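Local atomic coordinates of regulator of g-protein signalling 1 (Homo sapiens, PDB entry 2BV1), a protein that switches off G-protein signalling by speeding GTP hydrolysis on G protein alpha subunits, acting here through its all-helical RGS domain. Residues K101-K104 / C110-E113; K28-Q33 / E50-W55; G40-S45 / L131-Y136. All coordinates share one frame; numbering follows the deposited sequence.

Contact 1 of 3, residues K101-K104 / C110-E113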
# COMPACT_ATOMS: atom_id res chain seq x y z
N LYS A 101 11.73 3.99 16.76
CA LYS A 101 11.58 3.94 18.20
C LYS A 101 10.43 3.03 18.62
O LYS A 101 10.54 2.35 19.64
CB LYS A 101 11.35 5.35 18.76
CG LYS A 101 12.62 6.14 18.97
N LYS A 102 9.32 3.04 17.87
CA LYS A 102 8.18 2.16 18.19
C LYS A 102 8.52 0.66 18.00
O LYS A 102 7.88 -0.20 18.62
CB LYS A 102 6.97 2.57 17.37
CG LYS A 102 6.45 3.95 17.75
CD LYS A 102 5.43 4.51 16.77
CE LYS A 102 4.62 5.63 17.46
NZ LYS A 102 3.40 6.01 16.70
N ILE A 103 9.53 0.37 17.18
CA ILE A 103 9.87 -0.99 16.76
C ILE A 103 10.35 -1.82 17.94
O ILE A 103 10.14 -3.03 17.98
CB ILE A 103 11.00 -0.99 15.65
CG1 ILE A 103 10.52 -0.33 14.37
CG2 ILE A 103 11.51 -2.42 15.35
CD1 ILE A 103 9.12 -0.71 13.92
N LYS A 104 11.02 -1.16 18.88
CA LYS A 104 11.65 -1.84 20.00
C LYS A 104 10.64 -2.34 21.04
O LYS A 104 10.99 -3.18 21.86
CB LYS A 104 12.64 -0.90 20.68
CG LYS A 104 13.78 -0.36 19.80
CD LYS A 104 14.34 0.94 20.41
CE LYS A 104 15.85 1.11 20.18
NZ LYS A 104 16.61 0.92 21.47
N CYS A 110 1.75 0.74 15.76
CA CYS A 110 3.13 1.10 15.48
C CYS A 110 3.35 1.84 14.13
O CYS A 110 4.08 2.84 14.07
CB CYS A 110 4.00 -0.19 15.56
SG CYS A 110 5.73 -0.05 15.07
N PHE A 111 2.76 1.31 13.05
CA PHE A 111 3.02 1.78 11.69
C PHE A 111 1.96 2.75 11.14
O PHE A 111 2.05 3.12 9.95
CB PHE A 111 3.15 0.58 10.72
CG PHE A 111 4.31 -0.29 11.01
CD1 PHE A 111 5.61 0.16 10.73
CD2 PHE A 111 4.14 -1.55 11.58
CE1 PHE A 111 6.71 -0.62 11.03
CE2 PHE A 111 5.23 -2.33 11.90
CZ PHE A 111 6.51 -1.90 11.62
N ASP A 112 0.99 3.13 11.98
CA ASP A 112 -0.11 4.03 11.59
C ASP A 112 0.36 5.36 10.98
O ASP A 112 -0.21 5.84 10.01
CB ASP A 112 -0.99 4.35 12.80
CG ASP A 112 -1.92 3.19 13.18
OD1 ASP A 112 -1.89 2.12 12.52
OD2 ASP A 112 -2.69 3.38 14.13
N GLU A 113 1.41 5.95 11.54
CA GLU A 113 1.90 7.23 11.04
C GLU A 113 2.55 7.06 9.67
O GLU A 113 2.25 7.78 8.71
CB GLU A 113 2.89 7.87 12.03
CG GLU A 113 2.27 8.75 13.10
CD GLU A 113 3.33 9.44 13.97
OE1 GLU A 113 4.46 9.73 13.46
OE2 GLU A 113 3.03 9.70 15.17
O HOH W 1 2.35 5.48 14.40
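The F111 ring receives SG of C110 over the centre of one face, 3.9 Å above the plane, while I103 approaches the ring obliquely with its CD1 3.7 Å from F111 CZ. Y61 of helix 50-62 adds a T-shaped ring contact, and A73 and I76 of helix 69-81 also touch F111. This is the antiparallel four-helix bundle of the RGS domain, seen where the chain passes from helix 93-103 back into helix 112-131. It illustrates how a short interhelical connection is closed by an apolar inner side and a hydrated outer one. C110 is the joint between the two. With SG anti to its backbone N (chi1 173°), the sulfur lies 3.6 Å from I103 CD1 and also touches K102 CB, so that one atom touches isoleucine, lysine and phenylalanine alike. I103 and F111 come together at about a right angle, and I103 also touches Y77 of helix 69-81. On the outer side the K102 chain runs out extended beyond CG and passes the backbone of C110, its CD 3.4 Å from C110 O. K102 NZ stops 4.0 Å from E113 OE2, too far for a salt bridge, although the opposite charges probably still attract. A water links the lysine to the backbone, not to the carboxylate, taking up a backbone N-H in the first turn of helix 112-131 while tying that turn to the preceding loop. It accepts from K102 NZ at 2.6 Å and from E113 N at 3.0 Å, and donates to C110 O at 3.2 Å.

Contact 2 of 3, residues K28-Q33 / E50-W55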
# COMPACT_ATOMS: atom_id res chain seq x y z
N LYS A 28 -11.65 2.79 -2.34
CA LYS A 28 -12.46 1.81 -3.07
C LYS A 28 -11.57 0.91 -3.93
O LYS A 28 -11.78 -0.30 -3.99
CB LYS A 28 -13.53 2.45 -3.95
CG LYS A 28 -14.47 3.36 -3.21
CD LYS A 28 -15.84 3.41 -3.88
CE LYS A 28 -16.74 4.44 -3.23
NZ LYS A 28 -18.15 4.12 -3.56
N LEU A 29 -10.55 1.47 -4.56
CA LEU A 29 -9.64 0.63 -5.32
C LEU A 29 -8.97 -0.45 -4.41
O LEU A 29 -8.91 -1.66 -4.76
CB LEU A 29 -8.57 1.50 -6.01
CG LEU A 29 -7.42 0.81 -6.74
CD1 LEU A 29 -7.87 -0.01 -7.97
CD2 LEU A 29 -6.40 1.87 -7.14
N LEU A 30 -8.47 -0.02 -3.25
CA LEU A 30 -7.80 -0.95 -2.34
C LEU A 30 -8.72 -1.94 -1.61
O LEU A 30 -8.22 -2.90 -1.07
CB LEU A 30 -6.92 -0.21 -1.33
CG LEU A 30 -5.85 0.67 -1.93
CD1 LEU A 30 -5.19 1.43 -0.81
CD2 LEU A 30 -4.83 -0.04 -2.76
N ALA A 31 -10.04 -1.67 -1.56
CA ALA A 31 -10.97 -2.58 -0.93
C ALA A 31 -11.35 -3.78 -1.82
O ALA A 31 -11.98 -4.70 -1.36
CB ALA A 31 -12.22 -1.85 -0.53
N ASN A 32 -10.97 -3.72 -3.10
CA ASN A 32 -11.16 -4.77 -4.09
C ASN A 32 -9.82 -5.50 -4.33
O ASN A 32 -8.81 -4.89 -4.71
CB ASN A 32 -11.71 -4.15 -5.38
CG ASN A 32 -11.97 -5.18 -6.45
OD1 ASN A 32 -11.04 -5.63 -7.13
ND2 ASN A 32 -13.22 -5.54 -6.63
N GLN A 33 -9.81 -6.81 -4.12
CA GLN A 33 -8.57 -7.58 -4.23
C GLN A 33 -7.99 -7.47 -5.65
O GLN A 33 -6.77 -7.29 -5.85
CB GLN A 33 -8.82 -9.05 -3.86
CG GLN A 33 -7.74 -9.68 -2.99
CD GLN A 33 -7.91 -11.20 -2.89
OE1 GLN A 33 -8.85 -11.77 -3.44
NE2 GLN A 33 -7.00 -11.84 -2.19
N GLU A 50 6.78 -0.67 -3.60
CA GLU A 50 7.08 -0.68 -2.15
C GLU A 50 5.98 0.01 -1.38
O GLU A 50 5.73 -0.33 -0.23
CB GLU A 50 8.46 -0.06 -1.80
CG GLU A 50 8.59 1.48 -1.88
CD GLU A 50 8.81 2.00 -3.31
OE1 GLU A 50 8.70 1.19 -4.28
OE2 GLU A 50 9.10 3.21 -3.46
N ASN A 51 5.29 0.95 -2.02
CA ASN A 51 4.23 1.70 -1.34
C ASN A 51 3.03 0.85 -1.00
O ASN A 51 2.52 0.89 0.13
CB ASN A 51 3.81 2.96 -2.14
CG ASN A 51 4.81 4.07 -2.01
OD1 ASN A 51 5.58 4.10 -1.04
ND2 ASN A 51 4.87 4.94 -3.00
N ILE A 52 2.53 0.09 -1.98
CA ILE A 52 1.33 -0.72 -1.74
C ILE A 52 1.69 -1.95 -0.92
O ILE A 52 0.92 -2.41 -0.09
CB ILE A 52 0.59 -1.10 -3.06
CG1 ILE A 52 -0.81 -1.65 -2.72
CG2 ILE A 52 1.38 -2.13 -3.87
CD1 ILE A 52 -1.60 -2.14 -3.93
N GLU A 53 2.87 -2.48 -1.15
CA GLU A 53 3.34 -3.61 -0.39
C GLU A 53 3.52 -3.29 1.07
O GLU A 53 3.08 -4.04 1.94
CB GLU A 53 4.61 -4.11 -1.00
CG GLU A 53 4.34 -4.78 -2.29
CD GLU A 53 5.57 -5.44 -2.84
OE1 GLU A 53 6.70 -5.14 -2.35
OE2 GLU A 53 5.39 -6.25 -3.77
N PHE A 54 4.10 -2.12 1.34
CA PHE A 54 4.16 -1.62 2.70
C PHE A 54 2.80 -1.46 3.29
O PHE A 54 2.55 -1.93 4.41
CB PHE A 54 4.93 -0.26 2.81
CG PHE A 54 4.95 0.29 4.17
CD1 PHE A 54 5.65 -0.37 5.19
CD2 PHE A 54 4.22 1.44 4.50
CE1 PHE A 54 5.66 0.15 6.52
CE2 PHE A 54 4.23 1.96 5.78
CZ PHE A 54 4.94 1.31 6.83
N TRP A 55 1.91 -0.82 2.55
CA TRP A 55 0.55 -0.59 3.02
C TRP A 55 -0.18 -1.92 3.37
O TRP A 55 -0.74 -2.05 4.44
CB TRP A 55 -0.24 0.23 1.99
CG TRP A 55 -1.55 0.66 2.50
CD1 TRP A 55 -1.82 1.80 3.18
CD2 TRP A 55 -2.81 -0.03 2.37
NE1 TRP A 55 -3.15 1.85 3.51
CE2 TRP A 55 -3.77 0.74 3.02
CE3 TRP A 55 -3.20 -1.24 1.77
CZ2 TRP A 55 -5.09 0.37 3.11
CZ3 TRP A 55 -4.52 -1.60 1.84
CH2 TRP A 55 -5.46 -0.80 2.50
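W55 holds CG anti to its backbone N (chi1 -172°), and I52, one turn earlier on the same helix, does the same with CG1 (chi1 -167°); both side chains thereby reach across to L30. The leucine reaches back to meet them and divides its two methyls between them. CD1 sits over the six-membered ring of W55 in a CH-pi contact, 3.9 Å from the ring centroid and only 5° off the ring normal. CD2 takes the other branch, meeting I52 CD1 at 4.0 Å as the two chains run side by side, pointing contrary ways. F39 of helix 33-45 touches both L30 and I52 and so completes a small apolar cluster. Here the short helix 26-31, from the part of the RGS domain built from its terminal helices, is packed against helix 50-62 of the four-helix bundle. Backbones stay well apart, with 9.2 Å between L30 CA and I52 CA, and the span is bridged entirely by side chains. An alanine in place of W55 would probably leave CD1 of L30 without the flat surface it rests on and open a gap between the two helices. With neither hydrogen bond nor charge across it, the contact depends on shape and exclusion of water: the ring face offers a broad apolar platform, and a single methyl rests over the six-membered part of it.

Contact 3 of 3, residues G40-S45 / L131-Y136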
# COMPACT_ATOMS: atom_id res chain seq x y z
N GLY A 40 -1.23 -2.58 -8.00
CA GLY A 40 0.04 -3.20 -7.75
C GLY A 40 0.90 -3.41 -8.97
O GLY A 40 2.11 -3.12 -8.94
N SER A 41 0.31 -3.99 -10.03
CA SER A 41 1.04 -4.26 -11.24
C SER A 41 1.54 -2.96 -11.89
O SER A 41 2.66 -2.88 -12.36
CB SER A 41 0.17 -5.04 -12.25
OG SER A 41 -0.34 -6.24 -11.65
N PHE A 42 0.69 -1.95 -11.92
CA PHE A 42 1.08 -0.60 -12.44
C PHE A 42 2.21 0.05 -11.62
O PHE A 42 3.16 0.57 -12.17
CB PHE A 42 -0.17 0.33 -12.50
CG PHE A 42 0.16 1.79 -12.71
CD1 PHE A 42 0.35 2.30 -13.98
CD2 PHE A 42 0.25 2.67 -11.62
CE1 PHE A 42 0.64 3.64 -14.18
CE2 PHE A 42 0.55 4.00 -11.82
CZ PHE A 42 0.73 4.49 -13.09
N LEU A 43 2.14 -0.04 -10.30
CA LEU A 43 3.21 0.47 -9.42
C LEU A 43 4.52 -0.26 -9.68
O LEU A 43 5.59 0.36 -9.78
CB LEU A 43 2.80 0.38 -7.95
CG LEU A 43 1.56 1.18 -7.46
CD1 LEU A 43 1.45 1.04 -5.99
CD2 LEU A 43 1.63 2.68 -7.84
N LYS A 44 4.44 -1.59 -9.84
CA LYS A 44 5.60 -2.39 -10.15
C LYS A 44 6.20 -1.94 -11.48
O LYS A 44 7.40 -1.70 -11.56
CB LYS A 44 5.27 -3.91 -10.13
CG LYS A 44 6.35 -4.75 -9.46
CD LYS A 44 5.98 -6.23 -9.18
CE LYS A 44 7.22 -7.03 -8.75
NZ LYS A 44 7.55 -6.90 -7.27
N SER A 45 5.39 -1.75 -12.52
CA SER A 45 5.92 -1.19 -13.78
C SER A 45 6.58 0.20 -13.64
O SER A 45 7.39 0.57 -14.50
CB SER A 45 4.86 -1.16 -14.91
OG SER A 45 3.74 -0.32 -14.66
N LEU A 131 -5.13 5.93 -12.92
CA LEU A 131 -6.44 6.10 -13.50
C LEU A 131 -6.38 6.63 -14.90
O LEU A 131 -7.36 6.57 -15.62
CB LEU A 131 -7.34 6.97 -12.62
CG LEU A 131 -7.68 6.48 -11.22
CD1 LEU A 131 -8.45 7.52 -10.47
CD2 LEU A 131 -8.49 5.17 -11.30
N LYS A 132 -5.22 7.19 -15.28
CA LYS A 132 -4.97 7.59 -16.67
C LYS A 132 -4.10 6.61 -17.45
O LYS A 132 -3.72 6.91 -18.58
CB LYS A 132 -4.37 9.00 -16.74
CG LYS A 132 -5.31 10.09 -16.23
CD LYS A 132 -4.60 11.44 -16.08
N SER A 133 -3.78 5.46 -16.86
CA SER A 133 -2.92 4.46 -17.53
C SER A 133 -3.67 3.58 -18.51
O SER A 133 -4.87 3.42 -18.41
CB SER A 133 -2.22 3.56 -16.50
OG SER A 133 -3.12 2.75 -15.77
N ASP A 134 -2.93 2.97 -19.40
CA ASP A 134 -3.47 1.98 -20.31
C ASP A 134 -4.02 0.80 -19.57
O ASP A 134 -5.08 0.32 -19.93
CB ASP A 134 -2.42 1.54 -21.32
CG ASP A 134 -2.26 2.54 -22.45
OD1 ASP A 134 -3.07 3.51 -22.54
OD2 ASP A 134 -1.33 2.35 -23.25
N ILE A 135 -3.32 0.38 -18.50
CA ILE A 135 -3.72 -0.74 -17.69
C ILE A 135 -5.16 -0.55 -17.27
O ILE A 135 -6.01 -1.38 -17.59
CB ILE A 135 -2.76 -0.94 -16.42
CG1 ILE A 135 -1.49 -1.65 -16.86
CG2 ILE A 135 -3.44 -1.85 -15.38
CD1 ILE A 135 -0.54 -2.10 -15.71
N TYR A 136 -5.41 0.55 -16.55
CA TYR A 136 -6.74 0.87 -16.07
C TYR A 136 -7.77 1.09 -17.20
O TYR A 136 -8.81 0.47 -17.20
CB TYR A 136 -6.69 2.07 -15.11
CG TYR A 136 -8.04 2.41 -14.54
CD1 TYR A 136 -8.64 1.61 -13.57
CD2 TYR A 136 -8.75 3.52 -15.01
CE1 TYR A 136 -9.90 1.90 -13.10
CE2 TYR A 136 -9.99 3.81 -14.55
CZ TYR A 136 -10.57 3.02 -13.58
OH TYR A 136 -11.81 3.30 -13.11
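F42 meets the start of the last helix at two places: its ring meets S133 obliquely, CE1 lying 3.7 Å from S133 CB, and its main chain meets the tip of I135. In the RGS fold this is where helix 33-45 packs against the N-terminus of helix 134-142, bringing distant parts of the sequence together. The close-packed part centres on F42. Its CG is anti to the backbone N (chi1 167°), which turns the ring toward the serine, while F130 of helix 112-131 meets the same ring with planes at about 55°. I135 brings CD1 to 3.9 Å from F42 CA and 4.0 Å from F42 CB, a methyl laid on the helix backbone instead of on the ring. Toward solvent the contact thins out. S41 is only grazed, its carbonyl carbon C being 4.4 Å from I135 CD1, and its hydroxyl is bonded within its own helix, to N37 O. S45 likewise turns inward to its helix, OG donating to F42 O at 2.7 Å. S133 serves twice, packing through CB and capping through OG. It is the N-cap of helix 134-142, and its OG also bonds to F130 O, so that the hydroxyl has partners in the turn on both sides of the serine. The capping bond itself is nearly straight: Y136 N to S133 OG is 3.3 Å, with an angle of 174° at the hydrogen.

How the contacts relate
Taken together, the three contacts show chemistry following depth. The centre of contact 2 lies about 4 Å from that of the chain, and this contact is purely apolar; contacts 1 and 3, on opposite sides of the chain's centre and with their own centres about 30 Å apart, are partly buried and mix packing with polar groups. Contact 1 adds a bridging water, contact 3 a helix cap. Helix 50-62 supplies contact 2 and also backs contact 1, where F54 packs on F111. Helix 33-45, which carries half of contact 3, in turn touches contact 2 through L43 on I52. Contact 2 ties helix 26-31 to helix 50-62 of the bundle, whereas contact 1 joins two other bundle helices.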